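Local coordinates for aspartate semialdehyde dehydrogenase (Francisella tularensis subsp. tularensis, PDB 4WOJ), which probably catalyses the NADPH-dependent reductive dephosphorylation of L-aspartyl-4-phosphate to L-aspartate-semialdehyde, an early step towards lysine, methionine and threonine, at residues B[72-77]-B[96-102]; B[125-129]-B[364-368]; B[63-69]-B[83-87]. One frame throughout, in Å; residues are numbered along the deposited sequence.

Contact 1 (B[72-77]-B[96-102]); sequences MDILLS and WQGFWID
The W96 indole is sandwiched. L75 CD1 lies over one face, 4.0 Å from the centroid of the W96 six-membered ring, a CH-pi contact. G98 N sits above the centre of the opposite face. M72 O meets the edge in the ring plane and accepts a hydrogen bond from W96 NE1 at 2.8 Å (N-H...O 161°). W96 CG is anti to the backbone N (chi1 -177°), which swings the indole across to the M72 carbonyl. L75 CD1 also reaches the edge of W100, 4.2 Å from W100 CZ3. H88 makes an edge-to-face pair with W100.

Strands 74-77 and 99-102 run parallel. L75 N donates to F99 O, and L75 O accepts from I101 N at 3.0 Å. S77 N donates to I101 O, and F99 N to D73 O. On the other face of the sheet, I74 CG2 packs 3.8 Å from I101 CD1, and L76 CG against I101 CG2. Helix 354-369 covers this side.

This is the parallel pairing of a beta-alpha-beta unit in the Rossmann-type domain; helix 81-93 makes the crossover. W100 NE1 bonds to D102 OD2 at 3.0 Å, from above the carboxylate plane, and A104 N bonds OD1. T84 OG1 is a further partner of OD2. The two N-H donors probably favour an ionised D102, while the M72 bond satisfies the indole N-H of buried W96 and fixes its ring rotation.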
ATOM      1  N   MET B  72     -35.397 -20.501  15.485  1.00 40.88           N
ATOM      2  CA  MET B  72     -33.962 -20.814  15.608  1.00 38.84           C
ATOM      3  C   MET B  72     -33.453 -20.393  16.997  1.00 37.82           C
ATOM      4  O   MET B  72     -33.828 -19.362  17.523  1.00 33.16           O
ATOM      5  CB  MET B  72     -33.128 -20.123  14.533  1.00 38.86           C
ATOM      6  CG  MET B  72     -33.498 -20.448  13.090  1.00 41.34           C
ATOM      7  SD  MET B  72     -33.109 -22.144  12.581  1.00 40.56           S
ATOM      8  CE  MET B  72     -34.748 -22.847  12.772  1.00 44.17           C
ATOM      9  N   ASP B  73     -32.635 -21.253  17.591  1.00 38.14           N
ATOM     10  CA  ASP B  73     -31.949 -20.975  18.833  1.00 34.60           C
ATOM     11  C   ASP B  73     -30.817 -19.944  18.651  1.00 37.20           C
ATOM     12  O   ASP B  73     -30.456 -19.195  19.586  1.00 27.09           O
ATOM     13  CB  ASP B  73     -31.374 -22.266  19.377  1.00 32.29           C
ATOM     14  CG  ASP B  73     -32.450 -23.215  19.829  1.00 34.69           C
ATOM     15  OD1 ASP B  73     -33.070 -22.907  20.873  1.00 33.62           O
ATOM     16  OD2 ASP B  73     -32.708 -24.240  19.125  1.00 36.38           O
ATOM     17  N   ILE B  74     -30.275 -19.950  17.436  1.00 35.51           N
ATOM     18  CA  ILE B  74     -29.127 -19.166  17.061  1.00 36.50           C
ATOM     19  C   ILE B  74     -29.250 -18.811  15.590  1.00 37.78           C
ATOM     20  O   ILE B  74     -29.516 -19.670  14.751  1.00 42.96           O
ATOM     21  CB  ILE B  74     -27.807 -19.954  17.248  1.00 36.02           C
ATOM     22  CG1 ILE B  74     -27.620 -20.390  18.706  1.00 33.64           C
ATOM     23  CG2 ILE B  74     -26.606 -19.110  16.797  1.00 33.81           C
ATOM     24  CD1 ILE B  74     -26.305 -21.114  18.963  1.00 33.48           C
ATOM     25  N   LEU B  75     -29.010 -17.543  15.277  1.00 40.28           N
ATOM     26  CA  LEU B  75     -28.966 -17.087  13.895  1.00 39.78           C
ATOM     27  C   LEU B  75     -27.595 -16.501  13.613  1.00 42.65           C
ATOM     28  O   LEU B  75     -26.999 -15.852  14.470  1.00 40.39           O
ATOM     29  CB  LEU B  75     -30.037 -16.036  13.642  1.00 42.24           C
ATOM     30  CG  LEU B  75     -31.480 -16.522  13.844  1.00 41.13           C
ATOM     31  CD1 LEU B  75     -32.408 -15.329  13.875  1.00 39.79           C
ATOM     32  CD2 LEU B  75     -31.881 -17.501  12.737  1.00 42.05           C
ATOM     33  N   LEU B  76     -27.093 -16.754  12.410  1.00 42.02           N
ATOM     34  CA  LEU B  76     -25.767 -16.308  12.029  1.00 43.39           C
ATOM     35  C   LEU B  76     -25.808 -15.596  10.673  1.00 43.56           C
ATOM     36  O   LEU B  76     -26.031 -16.227   9.617  1.00 40.03           O
ATOM     37  CB  LEU B  76     -24.817 -17.500  11.993  1.00 47.42           C
ATOM     38  CG  LEU B  76     -23.337 -17.145  12.073  1.00 50.20           C
ATOM     39  CD1 LEU B  76     -22.575 -18.363  12.571  1.00 53.84           C
ATOM     40  CD2 LEU B  76     -22.811 -16.669  10.725  1.00 49.80           C
ATOM     41  N   SER B  77     -25.568 -14.283  10.705  1.00 42.05           N
ATOM     42  CA  SER B  77     -25.750 -13.447   9.503  1.00 42.89           C
ATOM     43  C   SER B  77     -24.429 -12.963   8.922  1.00 40.03           C
ATOM     44  O   SER B  77     -23.618 -12.399   9.626  1.00 37.95           O
ATOM     45  CB  SER B  77     -26.643 -12.237   9.800  1.00 44.94           C
ATOM     46  OG  SER B  77     -26.861 -11.495   8.610  1.00 48.07           O
ATOM     47  N   TRP B  96     -37.953 -12.696  20.882  1.00 50.90           N
ATOM     48  CA  TRP B  96     -36.915 -13.722  20.637  1.00 46.11           C
ATOM     49  C   TRP B  96     -35.657 -13.477  21.483  1.00 40.18           C
ATOM     50  O   TRP B  96     -35.052 -12.448  21.340  1.00 33.74           O
ATOM     51  CB  TRP B  96     -36.521 -13.716  19.157  1.00 44.52           C
ATOM     52  CG  TRP B  96     -35.522 -14.754  18.743  1.00 49.86           C
ATOM     53  CD1 TRP B  96     -35.731 -16.100  18.675  1.00 54.37           C
ATOM     54  CD2 TRP B  96     -34.173 -14.535  18.281  1.00 53.64           C
ATOM     55  NE1 TRP B  96     -34.602 -16.735  18.209  1.00 56.75           N
ATOM     56  CE2 TRP B  96     -33.627 -15.802  17.969  1.00 55.57           C
ATOM     57  CE3 TRP B  96     -33.370 -13.395  18.110  1.00 54.77           C
ATOM     58  CZ2 TRP B  96     -32.311 -15.962  17.495  1.00 57.96           C
ATOM     59  CZ3 TRP B  96     -32.064 -13.553  17.637  1.00 58.39           C
ATOM     60  CH2 TRP B  96     -31.550 -14.832  17.331  1.00 59.92           C
ATOM     61  N   GLN B  97     -35.262 -14.436  22.322  1.00 39.93           N
ATOM     62  CA  GLN B  97     -34.061 -14.301  23.167  1.00 44.43           C
ATOM     63  C   GLN B  97     -32.869 -15.210  22.797  1.00 44.24           C
ATOM     64  O   GLN B  97     -32.055 -15.564  23.658  1.00 44.88           O
ATOM     65  CB  GLN B  97     -34.403 -14.549  24.622  1.00 47.72           C
ATOM     66  CG  GLN B  97     -35.213 -13.452  25.265  1.00 48.14           C
ATOM     67  CD  GLN B  97     -35.874 -13.970  26.519  1.00 52.25           C
ATOM     68  OE1 GLN B  97     -35.286 -14.766  27.247  1.00 54.39           O
ATOM     69  NE2 GLN B  97     -37.119 -13.567  26.757  1.00 56.95           N
ATOM     70  N   GLY B  98     -32.757 -15.551  21.524  1.00 38.95           N
ATOM     71  CA  GLY B  98     -31.658 -16.362  21.060  1.00 38.46           C
ATOM     72  C   GLY B  98     -30.412 -15.571  20.693  1.00 37.25           C
ATOM     73  O   GLY B  98     -30.403 -14.335  20.690  1.00 40.26           O
ATOM     74  N   PHE B  99     -29.355 -16.309  20.375  1.00 34.70           N
ATOM     75  CA  PHE B  99     -28.065 -15.717  20.029  1.00 33.99           C
ATOM     76  C   PHE B  99     -27.998 -15.231  18.599  1.00 33.73           C
ATOM     77  O   PHE B  99     -28.326 -15.942  17.653  1.00 34.82           O
ATOM     78  CB  PHE B  99     -26.939 -16.704  20.251  1.00 32.82           C
ATOM     79  CG  PHE B  99     -26.797 -17.154  21.665  1.00 30.53           C
ATOM     80  CD1 PHE B  99     -27.487 -18.268  22.122  1.00 29.81           C
ATOM     81  CD2 PHE B  99     -25.929 -16.513  22.510  1.00 27.36           C
ATOM     82  CE1 PHE B  99     -27.331 -18.718  23.421  1.00 28.80           C
ATOM     83  CE2 PHE B  99     -25.763 -16.950  23.801  1.00 29.58           C
ATOM     84  CZ  PHE B  99     -26.460 -18.056  24.263  1.00 29.10           C
ATOM     85  N   TRP B 100     -27.560 -13.995  18.464  1.00 37.47           N
ATOM     86  CA  TRP B 100     -27.396 -13.356  17.176  1.00 36.27           C
ATOM     87  C   TRP B 100     -25.893 -13.178  16.983  1.00 37.79           C
ATOM     88  O   TRP B 100     -25.241 -12.404  17.698  1.00 32.02           O
ATOM     89  CB  TRP B 100     -28.107 -12.006  17.189  1.00 35.35           C
ATOM     90  CG  TRP B 100     -27.943 -11.198  15.977  1.00 35.41           C
ATOM     91  CD1 TRP B 100     -26.999 -10.263  15.760  1.00 36.54           C
ATOM     92  CD2 TRP B 100     -28.776 -11.210  14.816  1.00 37.21           C
ATOM     93  NE1 TRP B 100     -27.172  -9.697  14.522  1.00 36.66           N
ATOM     94  CE2 TRP B 100     -28.267 -10.251  13.928  1.00 37.52           C
ATOM     95  CE3 TRP B 100     -29.913 -11.940  14.437  1.00 38.68           C
ATOM     96  CZ2 TRP B 100     -28.842 -10.005  12.666  1.00 41.04           C
ATOM     97  CZ3 TRP B 100     -30.498 -11.682  13.193  1.00 37.21           C
ATOM     98  CH2 TRP B 100     -29.955 -10.738  12.322  1.00 37.41           C
ATOM     99  N   ILE B 101     -25.348 -13.935  16.040  1.00 38.17           N
ATOM    100  CA  ILE B 101     -23.946 -13.820  15.665  1.00 38.67           C
ATOM    101  C   ILE B 101     -23.947 -13.083  14.329  1.00 39.08           C
ATOM    102  O   ILE B 101     -24.637 -13.475  13.406  1.00 40.82           O
ATOM    103  CB  ILE B 101     -23.262 -15.203  15.562  1.00 39.67           C
ATOM    104  CG1 ILE B 101     -23.240 -15.895  16.923  1.00 41.37           C
ATOM    105  CG2 ILE B 101     -21.835 -15.069  15.086  1.00 40.69           C
ATOM    106  CD1 ILE B 101     -23.158 -17.404  16.840  1.00 42.96           C
ATOM    107  N   ASP B 102     -23.177 -12.010  14.233  1.00 41.35           N
ATOM    108  CA  ASP B 102     -23.243 -11.145  13.057  1.00 37.00           C
ATOM    109  C   ASP B 102     -21.891 -10.666  12.577  1.00 35.06           C
ATOM    110  O   ASP B 102     -21.035 -10.281  13.403  1.00 31.86           O
ATOM    111  CB  ASP B 102     -24.058  -9.912  13.430  1.00 38.11           C
ATOM    112  CG  ASP B 102     -24.607  -9.165  12.207  1.00 38.76           C
ATOM    113  OD1 ASP B 102     -24.123  -9.397  11.052  1.00 33.87           O
ATOM    114  OD2 ASP B 102     -25.523  -8.331  12.437  1.00 36.37           O
TER

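Contact 2 (B[125-129]-B[364-368]); sequences IINAI and VLNII
I367 CG2 is the methyl on which segment 125-129 converges. I129 CD1 is 3.7 Å from I367 CG2. I125 CG2 comes within 4.0 Å of the same I367 CG2, and I126 CG1 touches it more loosely at 4.2 Å. Each of these three isoleucines crosses the I367 side chain at about a right angle. With chi1 at -67°, the CG1 arm of I367 lies beside the backbone N and CG2 points opposite to it; this methyl makes the close I367 contacts to segment 125-129.

Two further pairs lie on the buried side. I125 CG2 meets V364 CG2 at 3.6 Å. I129 reaches further with its terminal methyl: CD1 packs 3.6 Å from I368 CG1. I125 and I129 sit one turn apart, joined by the helical bond from I129 N to I125 O, and so present their side chains to the same partner helix. No hydrogen bond crosses the interface; the contact is aliphatic throughout.

The axes of the two short helical segments come within 10.9 Å and cross at -47°. Helix 354-369 is the last helix of the chain and packs on the Rossmann-type NAD-binding domain, here against helix 118-130.

Outside this first shell the parallel sheet forms the floor. F136 of strand 135-138 underlies I125, I129 and I368. V116 of strand 113-116 backs I125 and V364, and F99 of strand 99-102 touches I129. D118 and H122, earlier on helix 118-130, also touch I367.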
ATOM      1  N   ILE B 125     -16.021 -13.779  26.070  1.00 29.27           N
ATOM      2  CA  ILE B 125     -17.176 -14.307  25.368  1.00 29.04           C
ATOM      3  C   ILE B 125     -17.918 -15.185  26.371  1.00 29.76           C
ATOM      4  O   ILE B 125     -19.123 -15.100  26.534  1.00 30.45           O
ATOM      5  CB  ILE B 125     -16.773 -15.084  24.091  1.00 29.12           C
ATOM      6  CG1 ILE B 125     -16.292 -14.117  23.012  1.00 29.06           C
ATOM      7  CG2 ILE B 125     -17.940 -15.840  23.509  1.00 29.52           C
ATOM      8  CD1 ILE B 125     -15.128 -14.633  22.208  1.00 29.27           C
ATOM      9  N   ILE B 126     -17.173 -16.016  27.059  1.00 31.89           N
ATOM     10  CA  ILE B 126     -17.761 -16.928  28.012  1.00 34.85           C
ATOM     11  C   ILE B 126     -18.484 -16.179  29.113  1.00 35.23           C
ATOM     12  O   ILE B 126     -19.578 -16.561  29.512  1.00 37.93           O
ATOM     13  CB  ILE B 126     -16.695 -17.868  28.590  1.00 35.97           C
ATOM     14  CG1 ILE B 126     -16.495 -19.018  27.611  1.00 39.03           C
ATOM     15  CG2 ILE B 126     -17.137 -18.448  29.912  1.00 34.85           C
ATOM     16  CD1 ILE B 126     -15.250 -19.830  27.908  1.00 43.20           C
ATOM     17  N   ASN B 127     -17.878 -15.112  29.599  1.00 37.96           N
ATOM     18  CA  ASN B 127     -18.486 -14.308  30.653  1.00 37.93           C
ATOM     19  C   ASN B 127     -19.789 -13.653  30.190  1.00 37.83           C
ATOM     20  O   ASN B 127     -20.711 -13.461  30.970  1.00 38.97           O
ATOM     21  CB  ASN B 127     -17.529 -13.212  31.082  1.00 40.06           C
ATOM     22  CG  ASN B 127     -17.956 -12.549  32.359  1.00 44.03           C
ATOM     23  OD1 ASN B 127     -18.673 -13.129  33.166  1.00 51.47           O
ATOM     24  ND2 ASN B 127     -17.528 -11.327  32.549  1.00 47.18           N
ATOM     25  N   ALA B 128     -19.842 -13.318  28.909  1.00 34.92           N
ATOM     26  CA  ALA B 128     -20.987 -12.647  28.326  1.00 36.39           C
ATOM     27  C   ALA B 128     -22.158 -13.611  28.160  1.00 38.66           C
ATOM     28  O   ALA B 128     -23.303 -13.300  28.523  1.00 44.09           O
ATOM     29  CB  ALA B 128     -20.605 -12.025  26.971  1.00 35.04           C
ATOM     30  N   ILE B 129     -21.872 -14.767  27.567  1.00 39.77           N
ATOM     31  CA  ILE B 129     -22.870 -15.817  27.399  1.00 38.79           C
ATOM     32  C   ILE B 129     -23.425 -16.111  28.781  1.00 39.99           C
ATOM     33  O   ILE B 129     -24.634 -16.090  28.994  1.00 36.54           O
ATOM     34  CB  ILE B 129     -22.265 -17.112  26.812  1.00 42.34           C
ATOM     35  CG1 ILE B 129     -21.700 -16.872  25.400  1.00 42.82           C
ATOM     36  CG2 ILE B 129     -23.329 -18.212  26.746  1.00 39.44           C
ATOM     37  CD1 ILE B 129     -20.798 -17.971  24.874  1.00 41.53           C
ATOM     38  N   VAL B 364     -17.056 -18.628  17.436  1.00 28.27           N
ATOM     39  CA  VAL B 364     -17.906 -18.221  18.542  1.00 24.74           C
ATOM     40  C   VAL B 364     -19.191 -19.040  18.547  1.00 27.12           C
ATOM     41  O   VAL B 364     -19.715 -19.398  19.606  1.00 26.39           O
ATOM     42  CB  VAL B 364     -18.169 -16.718  18.551  1.00 24.01           C
ATOM     43  CG1 VAL B 364     -19.138 -16.267  17.473  1.00 22.67           C
ATOM     44  CG2 VAL B 364     -18.628 -16.292  19.957  1.00 26.14           C
ATOM     45  N   LEU B 365     -19.669 -19.394  17.362  1.00 27.85           N
ATOM     46  CA  LEU B 365     -20.757 -20.363  17.251  1.00 29.91           C
ATOM     47  C   LEU B 365     -20.466 -21.610  18.065  1.00 30.88           C
ATOM     48  O   LEU B 365     -21.327 -22.083  18.806  1.00 33.47           O
ATOM     49  CB  LEU B 365     -20.963 -20.763  15.794  1.00 30.21           C
ATOM     50  CG  LEU B 365     -22.018 -21.838  15.544  1.00 32.85           C
ATOM     51  CD1 LEU B 365     -23.394 -21.418  16.036  1.00 33.70           C
ATOM     52  CD2 LEU B 365     -22.078 -22.218  14.062  1.00 31.89           C
ATOM     53  N   ASN B 366     -19.240 -22.115  17.935  1.00 28.78           N
ATOM     54  CA  ASN B 366     -18.797 -23.293  18.667  1.00 29.65           C
ATOM     55  C   ASN B 366     -18.763 -23.152  20.158  1.00 29.17           C
ATOM     56  O   ASN B 366     -19.018 -24.123  20.876  1.00 31.77           O
ATOM     57  CB  ASN B 366     -17.425 -23.726  18.197  1.00 31.18           C
ATOM     58  CG  ASN B 366     -17.482 -24.446  16.869  1.00 31.97           C
ATOM     59  OD1 ASN B 366     -18.517 -24.940  16.466  1.00 34.20           O
ATOM     60  ND2 ASN B 366     -16.373 -24.470  16.167  1.00 34.27           N
ATOM     61  N   ILE B 367     -18.422 -21.959  20.623  1.00 30.34           N
ATOM     62  CA  ILE B 367     -18.392 -21.648  22.048  1.00 28.86           C
ATOM     63  C   ILE B 367     -19.821 -21.599  22.585  1.00 30.78           C
ATOM     64  O   ILE B 367     -20.110 -22.124  23.630  1.00 31.80           O
ATOM     65  CB  ILE B 367     -17.671 -20.314  22.290  1.00 28.72           C
ATOM     66  CG1 ILE B 367     -16.184 -20.465  21.937  1.00 29.06           C
ATOM     67  CG2 ILE B 367     -17.773 -19.872  23.747  1.00 28.00           C
ATOM     68  CD1 ILE B 367     -15.462 -19.142  21.758  1.00 28.10           C
ATOM     69  N   ILE B 368     -20.722 -21.009  21.829  1.00 34.84           N
ATOM     70  CA  ILE B 368     -22.121 -21.002  22.188  1.00 34.49           C
ATOM     71  C   ILE B 368     -22.767 -22.410  22.133  1.00 37.49           C
ATOM     72  O   ILE B 368     -23.544 -22.766  23.002  1.00 38.60           O
ATOM     73  CB  ILE B 368     -22.864 -19.998  21.293  1.00 33.53           C
ATOM     74  CG1 ILE B 368     -22.413 -18.586  21.684  1.00 32.18           C
ATOM     75  CG2 ILE B 368     -24.377 -20.139  21.444  1.00 34.66           C
ATOM     76  CD1 ILE B 368     -22.501 -17.552  20.582  1.00 30.43           C
TER

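Contact 3 (B[63-69]-B[83-87]); sequences AYSIDQL and YTKEI
Y83 on helix 81-93 of the Rossmann-type domain packs against A63 and Y64, in the loop that leads into helix 66-70. The phenol of Y83 donates a hydrogen bond from OH to A63 O at 2.7 Å. The donor stands above the carbonyl plane, 45° out of it. With chi1 near 179°, Y83 turns its ring away from its own backbone N, toward the A63 carbonyl. A63 CB rests beside the same ring, 3.7 Å from Y83 CE1.

The two tyrosines form an offset edge-to-face pair. The edge of Y83 points at the face of Y64, with centroids 5.3 Å apart and planes at 66°. Y83 CE1 lies over that face, displaced toward the rim. At the edge of Y64, in its plane, stands E86 CG, 3.8 Å from Y64 CE1. The aliphatic part of E86 does the touching.

Deeper in, L69 CD1 is 4.0 Å from I87 CG2 and at a similar distance from Y83 OH. The L69 and Y83 side chains reach toward each other from opposite directions. The bond to A63 O and the edge-to-face contact with Y64 together restrain the Y83 ring.

S65 is the N-cap of helix 66-70: its OG accepts from Q68 N at 3.3 Å. L69 also packs on F41 and L75, and Y83 on S77, so both helices lie over the strands of the parallel sheet. Helices laid on a parallel sheet in this way are typical of the Rossmann-type alpha/beta fold.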
ATOM      1  N   ALA B  63     -35.764 -15.216   4.730  1.00 52.08           N
ATOM      2  CA  ALA B  63     -34.881 -14.374   5.551  1.00 54.80           C
ATOM      3  C   ALA B  63     -35.674 -13.338   6.334  1.00 52.92           C
ATOM      4  O   ALA B  63     -35.379 -13.066   7.491  1.00 54.57           O
ATOM      5  CB  ALA B  63     -33.842 -13.693   4.676  1.00 57.86           C
ATOM      6  N   TYR B  64     -36.695 -12.789   5.688  1.00 55.89           N
ATOM      7  CA  TYR B  64     -37.525 -11.721   6.263  1.00 55.79           C
ATOM      8  C   TYR B  64     -38.737 -12.218   7.046  1.00 54.44           C
ATOM      9  O   TYR B  64     -39.436 -11.431   7.690  1.00 52.88           O
ATOM     10  CB  TYR B  64     -37.951 -10.740   5.168  1.00 55.97           C
ATOM     11  CG  TYR B  64     -36.765  -9.990   4.621  1.00 58.40           C
ATOM     12  CD1 TYR B  64     -36.220  -8.906   5.315  1.00 60.17           C
ATOM     13  CD2 TYR B  64     -36.148 -10.398   3.444  1.00 59.26           C
ATOM     14  CE1 TYR B  64     -35.101  -8.245   4.834  1.00 59.40           C
ATOM     15  CE2 TYR B  64     -35.041  -9.740   2.954  1.00 58.80           C
ATOM     16  CZ  TYR B  64     -34.519  -8.668   3.644  1.00 63.20           C
ATOM     17  OH  TYR B  64     -33.409  -8.023   3.133  1.00 62.69           O
ATOM     18  N   SER B  65     -38.997 -13.517   7.004  1.00 53.18           N
ATOM     19  CA  SER B  65     -40.089 -14.041   7.816  1.00 48.72           C
ATOM     20  C   SER B  65     -39.635 -14.058   9.251  1.00 48.33           C
ATOM     21  O   SER B  65     -38.697 -14.780   9.600  1.00 48.47           O
ATOM     22  CB  SER B  65     -40.518 -15.442   7.414  1.00 44.77           C
ATOM     23  OG  SER B  65     -41.184 -16.066   8.502  1.00 40.03           O
ATOM     24  N   ILE B  66     -40.338 -13.291  10.070  1.00 47.64           N
ATOM     25  CA  ILE B  66     -40.019 -13.130  11.490  1.00 51.97           C
ATOM     26  C   ILE B  66     -40.415 -14.346  12.333  1.00 53.52           C
ATOM     27  O   ILE B  66     -39.894 -14.548  13.432  1.00 53.62           O
ATOM     28  CB  ILE B  66     -40.723 -11.883  12.060  1.00 50.67           C
ATOM     29  CG1 ILE B  66     -40.277 -10.628  11.300  1.00 53.86           C
ATOM     30  CG2 ILE B  66     -40.467 -11.742  13.560  1.00 55.19           C
ATOM     31  CD1 ILE B  66     -38.786 -10.336  11.382  1.00 56.81           C
ATOM     32  N   ASP B  67     -41.356 -15.134  11.836  1.00 54.10           N
ATOM     33  CA  ASP B  67     -41.821 -16.300  12.585  1.00 58.17           C
ATOM     34  C   ASP B  67     -40.805 -17.412  12.478  1.00 48.79           C
ATOM     35  O   ASP B  67     -40.461 -18.039  13.457  1.00 35.91           O
ATOM     36  CB  ASP B  67     -43.181 -16.797  12.071  1.00 66.95           C
ATOM     37  CG  ASP B  67     -44.353 -16.152  12.790  1.00 74.63           C
ATOM     38  OD1 ASP B  67     -44.283 -14.935  13.081  1.00 78.69           O
ATOM     39  OD2 ASP B  67     -45.347 -16.867  13.055  1.00 79.21           O
ATOM     40  N   GLN B  68     -40.362 -17.654  11.254  1.00 53.17           N
ATOM     41  CA  GLN B  68     -39.447 -18.757  10.949  1.00 51.41           C
ATOM     42  C   GLN B  68     -38.112 -18.532  11.637  1.00 47.82           C
ATOM     43  O   GLN B  68     -37.562 -19.451  12.231  1.00 44.11           O
ATOM     44  CB  GLN B  68     -39.277 -18.911   9.428  1.00 52.55           C
ATOM     45  CG  GLN B  68     -40.568 -19.348   8.719  1.00 55.52           C
ATOM     46  CD  GLN B  68     -40.372 -19.756   7.251  1.00 52.72           C
ATOM     47  OE1 GLN B  68     -39.982 -18.950   6.390  1.00 50.25           O
ATOM     48  NE2 GLN B  68     -40.666 -21.001   6.965  1.00 55.62           N
ATOM     49  N   LEU B  69     -37.612 -17.297  11.573  1.00 48.92           N
ATOM     50  CA  LEU B  69     -36.368 -16.918  12.263  1.00 49.53           C
ATOM     51  C   LEU B  69     -36.481 -17.139  13.778  1.00 43.56           C
ATOM     52  O   LEU B  69     -35.566 -17.658  14.402  1.00 41.29           O
ATOM     53  CB  LEU B  69     -36.024 -15.446  12.006  1.00 53.31           C
ATOM     54  CG  LEU B  69     -35.544 -15.025  10.619  1.00 53.34           C
ATOM     55  CD1 LEU B  69     -35.514 -13.509  10.547  1.00 51.99           C
ATOM     56  CD2 LEU B  69     -34.171 -15.598  10.320  1.00 56.08           C
ATOM     57  N   TYR B  83     -29.595  -5.420   6.449  1.00 44.28           N
ATOM     58  CA  TYR B  83     -30.416  -6.545   6.865  1.00 44.98           C
ATOM     59  C   TYR B  83     -30.474  -6.628   8.358  1.00 41.14           C
ATOM     60  O   TYR B  83     -31.511  -6.923   8.926  1.00 45.34           O
ATOM     61  CB  TYR B  83     -29.862  -7.856   6.302  1.00 47.58           C
ATOM     62  CG  TYR B  83     -30.653  -9.089   6.724  1.00 51.69           C
ATOM     63  CD1 TYR B  83     -31.751  -9.516   5.998  1.00 55.84           C
ATOM     64  CD2 TYR B  83     -30.283  -9.835   7.838  1.00 52.54           C
ATOM     65  CE1 TYR B  83     -32.459 -10.649   6.370  1.00 58.26           C
ATOM     66  CE2 TYR B  83     -30.989 -10.962   8.224  1.00 52.71           C
ATOM     67  CZ  TYR B  83     -32.073 -11.367   7.491  1.00 57.07           C
ATOM     68  OH  TYR B  83     -32.779 -12.498   7.856  1.00 61.36           O
ATOM     69  N   THR B  84     -29.357  -6.399   9.015  1.00 41.07           N
ATOM     70  CA  THR B  84     -29.368  -6.404  10.470  1.00 39.98           C
ATOM     71  C   THR B  84     -30.263  -5.284  10.959  1.00 40.86           C
ATOM     72  O   THR B  84     -30.952  -5.419  11.956  1.00 38.73           O
ATOM     73  CB  THR B  84     -27.963  -6.212  11.048  1.00 38.19           C
ATOM     74  OG1 THR B  84     -27.095  -7.215  10.508  1.00 31.21           O
ATOM     75  CG2 THR B  84     -27.987  -6.311  12.569  1.00 35.51           C
ATOM     76  N   LYS B  85     -30.237  -4.176  10.233  1.00 47.19           N
ATOM     77  CA  LYS B  85     -31.052  -3.021  10.566  1.00 51.19           C
ATOM     78  C   LYS B  85     -32.532  -3.243  10.403  1.00 52.04           C
ATOM     79  O   LYS B  85     -33.329  -2.819  11.236  1.00 50.88           O
ATOM     80  CB  LYS B  85     -30.631  -1.830   9.735  1.00 53.67           C
ATOM     81  CG  LYS B  85     -29.811  -0.865  10.561  1.00 54.08           C
ATOM     82  CD  LYS B  85     -29.708   0.473   9.856  1.00 54.71           C
ATOM     83  CE  LYS B  85     -28.310   0.668   9.276  1.00 58.45           C
ATOM     84  NZ  LYS B  85     -28.361   1.185   7.884  1.00 60.85           N
ATOM     85  N   GLU B  86     -32.901  -3.929   9.339  1.00 58.12           N
ATOM     86  CA  GLU B  86     -34.295  -4.232   9.112  1.00 57.63           C
ATOM     87  C   GLU B  86     -34.798  -5.162  10.202  1.00 56.40           C
ATOM     88  O   GLU B  86     -35.895  -5.009  10.713  1.00 55.24           O
ATOM     89  CB  GLU B  86     -34.436  -4.918   7.749  1.00 67.08           C
ATOM     90  CG  GLU B  86     -35.774  -5.607   7.488  1.00 71.32           C
ATOM     91  CD  GLU B  86     -36.650  -4.803   6.560  1.00 73.12           C
ATOM     92  OE1 GLU B  86     -36.111  -4.236   5.583  1.00 74.92           O
ATOM     93  OE2 GLU B  86     -37.872  -4.727   6.819  1.00 71.72           O
ATOM     94  N   ILE B  87     -33.978  -6.128  10.573  1.00 58.14           N
ATOM     95  CA  ILE B  87     -34.539  -7.348  11.137  1.00 57.81           C
ATOM     96  C   ILE B  87     -34.193  -7.678  12.545  1.00 54.74           C
ATOM     97  O   ILE B  87     -34.991  -8.335  13.211  1.00 52.83           O
ATOM     98  CB  ILE B  87     -34.179  -8.570  10.285  1.00 58.49           C
ATOM     99  CG1 ILE B  87     -35.258  -8.742   9.240  1.00 64.08           C
ATOM    100  CG2 ILE B  87     -34.139  -9.832  11.134  1.00 58.95           C
ATOM    101  CD1 ILE B  87     -34.769  -9.379   7.979  1.00 69.50           C
TER

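From the N terminus, contact 3 opens first at 63-69. Contact 1 opens next at 72-77. Contact 3 then closes at 83-87, a short loop holding strand 74-77, and contact 1 closes at 96-102 after the crossover helix. The two therefore cross, and W100 of contact 1 packs on T84 of contact 3. Contact 2 follows in series: it opens at 125-129 and closes only at 364-368, a loop of 234 residues that takes in the mixed six-stranded sheet. Its C-terminal helix lies on contact 1, where I368 packs on I74 and V364 on I101. Contacts 2 and 3 do not touch; their centres are about 23 Å apart, with the sheet of contact 1 between.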